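Local coordinates for Mgp-operon protein 3 (Mycoplasma pneumoniae, PDB 6RJ1) that probably serves as an extracellular, membrane-bound adhesin with which this human pathogen attaches to host cells, at residues Leu585-Asp588 / Ala593-Glu596; Asn606-Phe609 / Thr614-Tyr617; Leu673-Asn678 / Ala741-Ala746; Val758-Leu763 / Asn773-Phe778. One frame throughout, in Å; residues are numbered along the deposited sequence.

Contact 1. Residues Leu585-Asp588 / Ala593-Glu596; sequences LDSD and ALVE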
loop_
_atom_site.group_PDB
_atom_site.type_symbol
_atom_site.label_atom_id
_atom_site.label_comp_id
_atom_site.label_asym_id
_atom_site.label_seq_id
_atom_site.Cartn_x
_atom_site.Cartn_y
_atom_site.Cartn_z
ATOM N N LEU A 585 -0.332 -6.821 -27.532
ATOM C CA LEU A 585 -1.366 -6.244 -28.395
ATOM C C LEU A 585 -2.236 -7.321 -29.047
ATOM O O LEU A 585 -3.423 -7.104 -29.292
ATOM C CB LEU A 585 -0.740 -5.345 -29.471
ATOM C CG LEU A 585 -0.217 -3.991 -29.005
ATOM C CD1 LEU A 585 0.648 -3.351 -30.068
ATOM C CD2 LEU A 585 -1.347 -3.051 -28.630
ATOM N N ASP A 586 -1.637 -8.487 -29.285
ATOM C CA ASP A 586 -2.221 -9.672 -29.906
ATOM C C ASP A 586 -2.864 -10.645 -28.895
ATOM O O ASP A 586 -3.140 -11.791 -29.257
ATOM C CB ASP A 586 -1.133 -10.398 -30.721
ATOM C CG ASP A 586 0.020 -10.926 -29.883
ATOM O OD1 ASP A 586 0.515 -10.178 -29.003
ATOM O OD2 ASP A 586 0.431 -12.075 -30.107
ATOM N N SER A 587 -3.109 -10.201 -27.646
ATOM C CA SER A 587 -3.734 -11.055 -26.633
ATOM C C SER A 587 -5.141 -11.444 -27.056
ATOM O O SER A 587 -5.826 -10.661 -27.724
ATOM C CB SER A 587 -3.817 -10.334 -25.294
ATOM O OG SER A 587 -2.539 -10.018 -24.781
ATOM N N ASP A 588 -5.573 -12.651 -26.655
ATOM C CA ASP A 588 -6.923 -13.128 -26.924
ATOM C C ASP A 588 -7.912 -12.370 -26.033
ATOM O O ASP A 588 -7.512 -11.814 -25.002
ATOM C CB ASP A 588 -7.027 -14.650 -26.724
ATOM C CG ASP A 588 -6.287 -15.455 -27.772
ATOM O OD1 ASP A 588 -6.492 -15.191 -28.987
ATOM O OD2 ASP A 588 -5.512 -16.357 -27.386
ATOM N N ALA A 593 -7.967 -14.334 -20.544
ATOM C CA ALA A 593 -6.940 -14.420 -21.580
ATOM C C ALA A 593 -5.935 -13.284 -21.463
ATOM O O ALA A 593 -4.737 -13.519 -21.647
ATOM C CB ALA A 593 -7.573 -14.425 -22.959
ATOM N N LEU A 594 -6.414 -12.070 -21.120
ATOM C CA LEU A 594 -5.580 -10.878 -20.958
ATOM C C LEU A 594 -4.633 -10.996 -19.777
ATOM O O LEU A 594 -3.453 -10.687 -19.919
ATOM C CB LEU A 594 -6.433 -9.607 -20.817
ATOM C CG LEU A 594 -7.132 -9.079 -22.066
ATOM C CD1 LEU A 594 -8.154 -8.037 -21.698
ATOM C CD2 LEU A 594 -6.154 -8.489 -23.053
ATOM N N VAL A 595 -5.141 -11.448 -18.619
ATOM C CA VAL A 595 -4.339 -11.572 -17.399
ATOM C C VAL A 595 -3.373 -12.766 -17.469
ATOM O O VAL A 595 -2.321 -12.734 -16.825
ATOM C CB VAL A 595 -5.174 -11.551 -16.089
ATOM C CG1 VAL A 595 -5.912 -10.226 -15.945
ATOM C CG2 VAL A 595 -6.141 -12.733 -16.002
ATOM N N GLU A 596 -3.710 -13.797 -18.264
ATOM C CA GLU A 596 -2.846 -14.963 -18.428
ATOM C C GLU A 596 -1.881 -14.804 -19.614
ATOM O O GLU A 596 -1.088 -15.711 -19.862
ATOM C CB GLU A 596 -3.655 -16.272 -18.516
ATOM C CG GLU A 596 -4.357 -16.651 -17.218
ATOM C CD GLU A 596 -5.063 -17.996 -17.196
ATOM O OE1 GLU A 596 -4.875 -18.743 -16.209
ATOM O OE2 GLU A 596 -5.812 -18.302 -18.154
#
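The loop entering the short helix 591-595 turns back along the helix's flank, so that Ser587 and Asp588 meet Ala593 and Leu594. Leu594 makes the deeper half of the contact: its CD2 lies 3.7 Å from Ser587 CB. The Leu594 side chain leaves with CG beside the backbone N and anti to the carbonyl carbon (chi1 -73°), which carries its CD2 to the loop. Nearer the surface, the methyl of Ala593 faces Asp588, where the loop is about to enter the helix: its CB is 3.3 Å from the backbone O of Asp588 and 3.8 Å from Asp588 CB. The same carbonyl oxygen sits 4.0 Å from Leu594 CG, so one oxygen touches both helix side chains. Everything that touches here is carbon against carbon or carbon against a carbonyl oxygen. The polar ends look elsewhere: Ser587 OG bonds to the carbonyl O of Gly584, and Asp588 OD1 pairs with Lys625. One edge of the contact is therefore buried aliphatic packing; the other, at Asp588, is exposed and carries the salt bridge to Lys625. This is a local loop-to-helix closure, in which the chain leading into helix 591-595 packs on that helix's own side chains, within the MgpC adhesin family region.

Contact 2. Residues Asn606-Phe609 / Thr614-Tyr617; sequences NGLF and TFAY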
loop_
_atom_site.group_PDB
_atom_site.type_symbol
_atom_site.label_atom_id
_atom_site.label_comp_id
_atom_site.label_asym_id
_atom_site.label_seq_id
_atom_site.Cartn_x
_atom_site.Cartn_y
_atom_site.Cartn_z
ATOM N N ASN A 606 8.259 -5.351 -23.591
ATOM C CA ASN A 606 7.650 -4.075 -23.940
ATOM C C ASN A 606 8.651 -2.940 -24.064
ATOM O O ASN A 606 9.678 -2.905 -23.386
ATOM C CB ASN A 606 6.517 -3.725 -22.963
ATOM C CG ASN A 606 5.384 -4.726 -22.970
ATOM O OD1 ASN A 606 5.134 -5.429 -23.953
ATOM N ND2 ASN A 606 4.672 -4.822 -21.869
ATOM N N GLY A 607 8.312 -2.028 -24.956
ATOM C CA GLY A 607 9.073 -0.840 -25.298
ATOM C C GLY A 607 8.425 -0.185 -26.495
ATOM O O GLY A 607 7.345 -0.612 -26.908
ATOM N N LEU A 608 9.079 0.834 -27.076
ATOM C CA LEU A 608 8.530 1.521 -28.238
ATOM C C LEU A 608 8.629 0.674 -29.506
ATOM O O LEU A 608 9.726 0.316 -29.930
ATOM C CB LEU A 608 9.162 2.914 -28.433
ATOM C CG LEU A 608 8.509 3.809 -29.505
ATOM C CD1 LEU A 608 7.395 4.651 -28.925
ATOM C CD2 LEU A 608 9.532 4.698 -30.161
ATOM N N PHE A 609 7.462 0.343 -30.088
ATOM C CA PHE A 609 7.327 -0.401 -31.341
ATOM C C PHE A 609 6.704 0.541 -32.372
ATOM O O PHE A 609 5.571 0.995 -32.186
ATOM C CB PHE A 609 6.480 -1.674 -31.150
ATOM C CG PHE A 609 7.167 -2.775 -30.376
ATOM C CD1 PHE A 609 7.963 -3.713 -31.026
ATOM C CD2 PHE A 609 6.992 -2.897 -29.002
ATOM C CE1 PHE A 609 8.586 -4.738 -30.314
ATOM C CE2 PHE A 609 7.624 -3.917 -28.287
ATOM C CZ PHE A 609 8.412 -4.836 -28.948
ATOM N N THR A 614 2.680 4.786 -36.592
ATOM C CA THR A 614 1.825 4.635 -35.416
ATOM C C THR A 614 2.566 3.804 -34.380
ATOM O O THR A 614 2.854 2.631 -34.615
ATOM C CB THR A 614 0.392 4.136 -35.764
ATOM O OG1 THR A 614 -0.229 3.629 -34.583
ATOM C CG2 THR A 614 0.358 3.052 -36.837
ATOM N N PHE A 615 2.908 4.431 -33.246
ATOM C CA PHE A 615 3.632 3.771 -32.168
ATOM C C PHE A 615 2.712 3.100 -31.155
ATOM O O PHE A 615 1.500 3.307 -31.173
ATOM C CB PHE A 615 4.627 4.733 -31.482
ATOM C CG PHE A 615 4.075 6.053 -30.989
ATOM C CD1 PHE A 615 3.371 6.128 -29.788
ATOM C CD2 PHE A 615 4.316 7.230 -31.688
ATOM C CE1 PHE A 615 2.870 7.351 -29.326
ATOM C CE2 PHE A 615 3.817 8.456 -31.224
ATOM C CZ PHE A 615 3.099 8.507 -30.045
ATOM N N ALA A 616 3.307 2.266 -30.287
ATOM C CA ALA A 616 2.687 1.542 -29.177
ATOM C C ALA A 616 3.812 1.193 -28.210
ATOM O O ALA A 616 4.958 0.977 -28.640
ATOM C CB ALA A 616 2.004 0.275 -29.669
ATOM N N TYR A 617 3.509 1.175 -26.907
ATOM C CA TYR A 617 4.522 0.853 -25.905
ATOM C C TYR A 617 4.460 -0.622 -25.455
ATOM O O TYR A 617 5.193 -1.021 -24.560
ATOM C CB TYR A 617 4.466 1.845 -24.732
ATOM C CG TYR A 617 5.094 3.182 -25.068
ATOM C CD1 TYR A 617 6.473 3.363 -25.006
ATOM C CD2 TYR A 617 4.311 4.266 -25.449
ATOM C CE1 TYR A 617 7.057 4.592 -25.308
ATOM C CE2 TYR A 617 4.883 5.501 -25.758
ATOM C CZ TYR A 617 6.258 5.660 -25.684
ATOM O OH TYR A 617 6.836 6.871 -25.992
#
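Leu608 and Phe609 lie against Phe615, Ala616 and Tyr617 in a small antiparallel hairpin, the two-stranded sheet of 609-611 and 614-616 together with the residues that run into and out of it. The backbone bonds differ in quality. Phe609 N to Ala616 O is the good one, 3.0 Å and almost straight at 173°. Ala616 N to Phe609 O is weak, and Gly607 N to Tyr617 O, at 3.3 Å, is weak and bent. Two CA-H...O contacts supplement them: Phe615 CA approaches Phe609 O, and Tyr617 CA approaches Gly607 O. Beyond the hairpin, Asn606 is held by other parts of the chain, its ND2 bonded to Ser580 OG and Thr582 O and its OD1 to Thr619 N, while the Tyr617 ring meets Phe670 of helix 666-673. Apolar contact centres on Leu608. With CG anti to the backbone N (chi1 -171°), its side chain slants across that of Tyr617 and brings one methyl between two aromatic residues. Leu608 CD1 is 3.8 Å from Phe615 CB on one hand and makes a CH-pi contact on the other, standing over the face of the Tyr617 ring, 4.0 Å from its centroid and 28° off the normal, with Tyr617 CZ 3.6 Å from CD1.

Contact 3. Residues Leu673-Asn678 / Ala741-Ala746; sequences LGLNFN and ANFPEA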
loop_
_atom_site.group_PDB
_atom_site.type_symbol
_atom_site.label_atom_id
_atom_site.label_comp_id
_atom_site.label_asym_id
_atom_site.label_seq_id
_atom_site.Cartn_x
_atom_site.Cartn_y
_atom_site.Cartn_z
ATOM N N LEU A 673 -0.660 4.807 -15.839
ATOM C CA LEU A 673 -1.832 5.603 -16.168
ATOM C C LEU A 673 -2.925 4.823 -16.917
ATOM O O LEU A 673 -4.001 5.371 -17.170
ATOM C CB LEU A 673 -1.378 6.849 -16.940
ATOM C CG LEU A 673 -0.938 8.078 -16.127
ATOM C CD1 LEU A 673 0.353 7.832 -15.354
ATOM C CD2 LEU A 673 -0.732 9.268 -17.033
ATOM N N GLY A 674 -2.659 3.549 -17.210
ATOM C CA GLY A 674 -3.584 2.647 -17.893
ATOM C C GLY A 674 -3.926 3.087 -19.296
ATOM O O GLY A 674 -5.105 3.149 -19.655
ATOM N N LEU A 675 -2.887 3.404 -20.087
ATOM C CA LEU A 675 -3.024 3.927 -21.435
ATOM C C LEU A 675 -2.725 2.907 -22.550
ATOM O O LEU A 675 -2.758 3.255 -23.731
ATOM C CB LEU A 675 -2.149 5.185 -21.571
ATOM C CG LEU A 675 -2.601 6.405 -20.775
ATOM C CD1 LEU A 675 -1.451 7.351 -20.547
ATOM C CD2 LEU A 675 -3.730 7.129 -21.479
ATOM N N ASN A 676 -2.472 1.651 -22.181
ATOM C CA ASN A 676 -2.206 0.591 -23.146
ATOM C C ASN A 676 -3.525 -0.076 -23.531
ATOM O O ASN A 676 -4.215 -0.644 -22.682
ATOM C CB ASN A 676 -1.186 -0.416 -22.597
ATOM C CG ASN A 676 0.157 0.188 -22.270
ATOM O OD1 ASN A 676 0.846 0.735 -23.136
ATOM N ND2 ASN A 676 0.565 0.099 -21.013
ATOM N N PHE A 677 -3.896 0.057 -24.808
ATOM C CA PHE A 677 -5.123 -0.495 -25.374
ATOM C C PHE A 677 -4.782 -1.224 -26.646
ATOM O O PHE A 677 -3.854 -0.822 -27.347
ATOM C CB PHE A 677 -6.133 0.628 -25.679
ATOM C CG PHE A 677 -6.733 1.297 -24.463
ATOM C CD1 PHE A 677 -6.072 2.344 -23.827
ATOM C CD2 PHE A 677 -7.969 0.899 -23.971
ATOM C CE1 PHE A 677 -6.621 2.957 -22.694
ATOM C CE2 PHE A 677 -8.521 1.515 -22.840
ATOM C CZ PHE A 677 -7.840 2.538 -22.204
ATOM N N ASN A 678 -5.528 -2.296 -26.951
ATOM C CA ASN A 678 -5.327 -3.061 -28.178
ATOM C C ASN A 678 -5.880 -2.295 -29.384
ATOM O O ASN A 678 -6.719 -1.403 -29.215
ATOM C CB ASN A 678 -5.932 -4.475 -28.065
ATOM C CG ASN A 678 -7.416 -4.579 -27.779
ATOM O OD1 ASN A 678 -8.225 -3.704 -28.104
ATOM N ND2 ASN A 678 -7.816 -5.688 -27.179
ATOM N N ALA A 741 -1.764 16.414 -16.874
ATOM C CA ALA A 741 -2.052 17.459 -17.856
ATOM C C ALA A 741 -1.660 17.054 -19.269
ATOM O O ALA A 741 -2.434 17.278 -20.192
ATOM C CB ALA A 741 -1.354 18.754 -17.466
ATOM N N ASN A 742 -0.478 16.438 -19.431
ATOM C CA ASN A 742 0.062 16.043 -20.733
ATOM C C ASN A 742 0.108 14.521 -20.926
ATOM O O ASN A 742 1.135 13.988 -21.368
ATOM C CB ASN A 742 1.464 16.679 -20.932
ATOM C CG ASN A 742 2.520 16.229 -19.923
ATOM O OD1 ASN A 742 2.216 15.708 -18.834
ATOM N ND2 ASN A 742 3.786 16.416 -20.272
ATOM N N PHE A 743 -0.998 13.815 -20.605
ATOM C CA PHE A 743 -1.044 12.356 -20.769
ATOM C C PHE A 743 -0.851 11.957 -22.245
ATOM O O PHE A 743 -1.454 12.576 -23.131
ATOM C CB PHE A 743 -2.302 11.726 -20.150
ATOM C CG PHE A 743 -3.622 12.116 -20.773
ATOM C CD1 PHE A 743 -4.184 11.348 -21.788
ATOM C CD2 PHE A 743 -4.331 13.217 -20.307
ATOM C CE1 PHE A 743 -5.409 11.699 -22.354
ATOM C CE2 PHE A 743 -5.562 13.563 -20.866
ATOM C CZ PHE A 743 -6.093 12.802 -21.887
ATOM N N PRO A 744 0.052 10.996 -22.536
ATOM C CA PRO A 744 0.291 10.626 -23.940
ATOM C C PRO A 744 -0.767 9.692 -24.532
ATOM O O PRO A 744 -1.644 9.209 -23.816
ATOM C CB PRO A 744 1.695 10.000 -23.912
ATOM C CG PRO A 744 2.064 9.854 -22.460
ATOM C CD PRO A 744 0.880 10.189 -21.624
ATOM N N GLU A 745 -0.696 9.464 -25.853
ATOM C CA GLU A 745 -1.621 8.586 -26.566
ATOM C C GLU A 745 -0.924 7.876 -27.711
ATOM O O GLU A 745 -0.231 8.519 -28.500
ATOM C CB GLU A 745 -2.907 9.316 -27.017
ATOM C CG GLU A 745 -2.771 10.812 -27.282
ATOM C CD GLU A 745 -4.033 11.633 -27.074
ATOM O OE1 GLU A 745 -4.356 12.459 -27.959
ATOM O OE2 GLU A 745 -4.696 11.454 -26.026
ATOM N N ALA A 746 -1.069 6.542 -27.770
ATOM C CA ALA A 746 -0.445 5.700 -28.792
ATOM C C ALA A 746 -1.316 5.555 -30.035
ATOM O O ALA A 746 -2.525 5.339 -29.926
ATOM C CB ALA A 746 -0.113 4.331 -28.218
#
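Leu675 reaches across to Pro744 and Phe743 with both of its methyls. CD1 rests 3.8 Å from Pro744 CD, while CD2 comes 3.8 Å from the carbonyl O of Pro744 and 4.3 Å from Phe743 CD1, meeting that ring obliquely. The leucine and proline side chains cross at about a right angle. Leu675 has CG beside its backbone N (chi1 -69°), and from a CB already directed at the other segment its two methyls reach both Pro744 and Phe743. A second, lighter touch comes from Leu673, whose CD2 lies 4.3 Å from Phe743 CB. Both leucines belong to the exit from helix 666-673: Gly674, with a positive phi of 63°, is where the chain leaves helical geometry, so that the contact joins this helix end to the long excursion between strands 723-732 and 779-786. Phe670, in the last part of the same helix, touches Leu675 and Pro744 alike, and the Phe743 ring also meets that of Tyr737. Further out, backbone bonds from Asn676 to Leu686 and from Asn678 to Glu684 hold the one segment. Asn742, next to Phe743, bonds through its amide to Glu764 N and Thr762 O.

Contact 4. Residues Val758-Leu763 / Asn773-Phe778; sequences VKISTL and NSLLNF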
loop_
_atom_site.group_PDB
_atom_site.type_symbol
_atom_site.label_atom_id
_atom_site.label_comp_id
_atom_site.label_asym_id
_atom_site.label_seq_id
_atom_site.Cartn_x
_atom_site.Cartn_y
_atom_site.Cartn_z
ATOM N N VAL A 758 6.740 11.267 -24.024
ATOM C CA VAL A 758 6.485 11.582 -22.617
ATOM C C VAL A 758 6.971 10.450 -21.725
ATOM O O VAL A 758 6.519 9.308 -21.843
ATOM C CB VAL A 758 5.019 12.024 -22.291
ATOM C CG1 VAL A 758 4.813 12.251 -20.787
ATOM C CG2 VAL A 758 4.626 13.278 -23.073
ATOM N N LYS A 759 7.916 10.790 -20.845
ATOM C CA LYS A 759 8.481 9.925 -19.824
ATOM C C LYS A 759 8.008 10.432 -18.445
ATOM O O LYS A 759 7.195 11.354 -18.389
ATOM C CB LYS A 759 10.009 9.809 -19.964
ATOM C CG LYS A 759 10.756 11.083 -20.337
ATOM C CD LYS A 759 12.203 10.744 -20.690
ATOM C CE LYS A 759 13.029 11.933 -21.102
ATOM N NZ LYS A 759 13.339 12.827 -19.954
ATOM N N ILE A 760 8.428 9.792 -17.350
ATOM C CA ILE A 760 8.011 10.162 -15.986
ATOM C C ILE A 760 8.420 11.604 -15.641
ATOM O O ILE A 760 7.583 12.390 -15.188
ATOM C CB ILE A 760 8.489 9.135 -14.916
ATOM C CG1 ILE A 760 8.150 7.681 -15.309
ATOM C CG2 ILE A 760 7.927 9.476 -13.537
ATOM C CD1 ILE A 760 8.850 6.626 -14.473
ATOM N N SER A 761 9.693 11.948 -15.899
ATOM C CA SER A 761 10.249 13.267 -15.619
ATOM C C SER A 761 9.544 14.400 -16.367
ATOM O O SER A 761 9.501 15.510 -15.841
ATOM C CB SER A 761 11.754 13.289 -15.864
ATOM O OG SER A 761 12.069 12.878 -17.183
ATOM N N THR A 762 8.964 14.129 -17.562
ATOM C CA THR A 762 8.270 15.167 -18.351
ATOM C C THR A 762 6.747 15.200 -18.088
ATOM O O THR A 762 6.087 16.162 -18.492
ATOM C CB THR A 762 8.609 15.076 -19.842
ATOM O OG1 THR A 762 8.115 13.850 -20.376
ATOM C CG2 THR A 762 10.100 15.215 -20.107
ATOM N N LEU A 763 6.211 14.179 -17.374
ATOM C CA LEU A 763 4.801 14.077 -16.990
ATOM C C LEU A 763 4.464 15.191 -15.996
ATOM O O LEU A 763 5.181 15.380 -15.004
ATOM C CB LEU A 763 4.495 12.693 -16.386
ATOM C CG LEU A 763 3.018 12.287 -16.282
ATOM C CD1 LEU A 763 2.455 11.875 -17.635
ATOM C CD2 LEU A 763 2.836 11.161 -15.289
ATOM N N ASN A 773 2.294 14.192 -7.211
ATOM C CA ASN A 773 2.489 13.248 -8.310
ATOM C C ASN A 773 1.138 12.811 -8.892
ATOM O O ASN A 773 0.126 12.843 -8.190
ATOM C CB ASN A 773 3.308 12.031 -7.844
ATOM C CG ASN A 773 2.482 10.917 -7.248
ATOM O OD1 ASN A 773 2.024 10.012 -7.951
ATOM N ND2 ASN A 773 2.260 10.960 -5.945
ATOM N N SER A 774 1.141 12.368 -10.164
ATOM C CA SER A 774 -0.033 11.855 -10.889
ATOM C C SER A 774 0.328 10.492 -11.483
ATOM O O SER A 774 -0.195 10.102 -12.531
ATOM C CB SER A 774 -0.430 12.827 -12.001
ATOM O OG SER A 774 0.634 12.970 -12.927
ATOM N N LEU A 775 1.234 9.778 -10.794
ATOM C CA LEU A 775 1.831 8.529 -11.227
ATOM C C LEU A 775 1.461 7.337 -10.360
ATOM O O LEU A 775 1.266 6.238 -10.890
ATOM C CB LEU A 775 3.363 8.730 -11.180
ATOM C CG LEU A 775 4.309 8.144 -12.250
ATOM C CD1 LEU A 775 5.380 7.303 -11.612
ATOM C CD2 LEU A 775 3.599 7.405 -13.358
ATOM N N LEU A 776 1.427 7.532 -9.033
ATOM C CA LEU A 776 1.209 6.451 -8.078
ATOM C C LEU A 776 -0.189 6.397 -7.539
ATOM O O LEU A 776 -0.733 7.424 -7.122
ATOM C CB LEU A 776 2.225 6.527 -6.918
ATOM C CG LEU A 776 3.674 6.834 -7.287
ATOM C CD1 LEU A 776 4.466 7.222 -6.078
ATOM C CD2 LEU A 776 4.328 5.678 -8.032
ATOM N N ASN A 777 -0.772 5.193 -7.534
ATOM C CA ASN A 777 -2.104 4.997 -6.988
ATOM C C ASN A 777 -2.044 4.812 -5.475
ATOM O O ASN A 777 -1.012 4.426 -4.930
ATOM C CB ASN A 777 -2.862 3.873 -7.689
ATOM C CG ASN A 777 -4.357 4.095 -7.706
ATOM O OD1 ASN A 777 -4.901 4.980 -7.045
ATOM N ND2 ASN A 777 -5.065 3.292 -8.461
ATOM N N PHE A 778 -3.136 5.143 -4.799
ATOM C CA PHE A 778 -3.242 5.072 -3.350
ATOM C C PHE A 778 -4.644 4.593 -2.990
ATOM O O PHE A 778 -5.603 4.965 -3.649
ATOM C CB PHE A 778 -2.926 6.464 -2.769
ATOM C CG PHE A 778 -3.365 6.747 -1.356
ATOM C CD1 PHE A 778 -2.567 6.387 -0.279
ATOM C CD2 PHE A 778 -4.537 7.440 -1.103
ATOM C CE1 PHE A 778 -2.954 6.682 1.026
ATOM C CE2 PHE A 778 -4.922 7.731 0.205
ATOM C CZ PHE A 778 -4.126 7.350 1.261
#
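A type I beta turn, Ile760 to Leu763, packs its two end residues against an Asx turn that begins at Asn773, deep in the excursion between strands 723-732 and 779-786. Ile760 gives CG2, 3.9 Å from Leu775 CD1, and the two side chains cross at about a right angle. Leu763, with CG anti to its backbone N (chi1 -164°), extends CD2 to 4.3 Å from Leu775 CD2 and 3.7 Å from Ser774 OG. That hydroxyl is engaged beyond the contact in a hydrogen bond with Ser740 OG, and Leu763 also touches Ser740. Helix 666-673 covers the same leucines, Leu763 on Val669 and Leu775 on Ala672 and Leu673. Asn773 OD1 holds the backbone at Leu775, accepting from two successive nitrogens: Leu776 N at 2.8 Å, lying nearly in line with the side-chain C=O, and Leu775 N at 3.0 Å, tilted from the carbonyl plane. In the other segment, Lys759 N bonds to Thr762 OG1 at 3.1 Å, tying the residue before the turn to its third residue. Each segment thus meets much of its polar demand within itself or from neighbours, and the two join mainly through buried aliphatic surface, with the Ser774 hydroxyl at its margin; its cohesion is hydrophobic and not directional.

Overall arrangement
Followed from the N terminus, the four contacts come in series: each closes before the next opens, so none nest or cross. Contact 1 shuts a short loop onto helix 591-595, and contact 2 closes a hairpin a little further on; Leu585 packs on Ala616 between them. Contact 3 spans much more chain, bringing the exit of helix 666-673 to residues 741-746, and contact 4 closes a loop within the excursion that leads to strand 779-786. In space contact 3 is the hub. It touches contact 1 through Phe677 and Asn678, contact 2 chiefly through Glu745 and Ala746, and contact 4 through Asn742, Leu673 and Pro744, whereas contacts 1 and 4 stay about 15 Å apart at their nearest atoms.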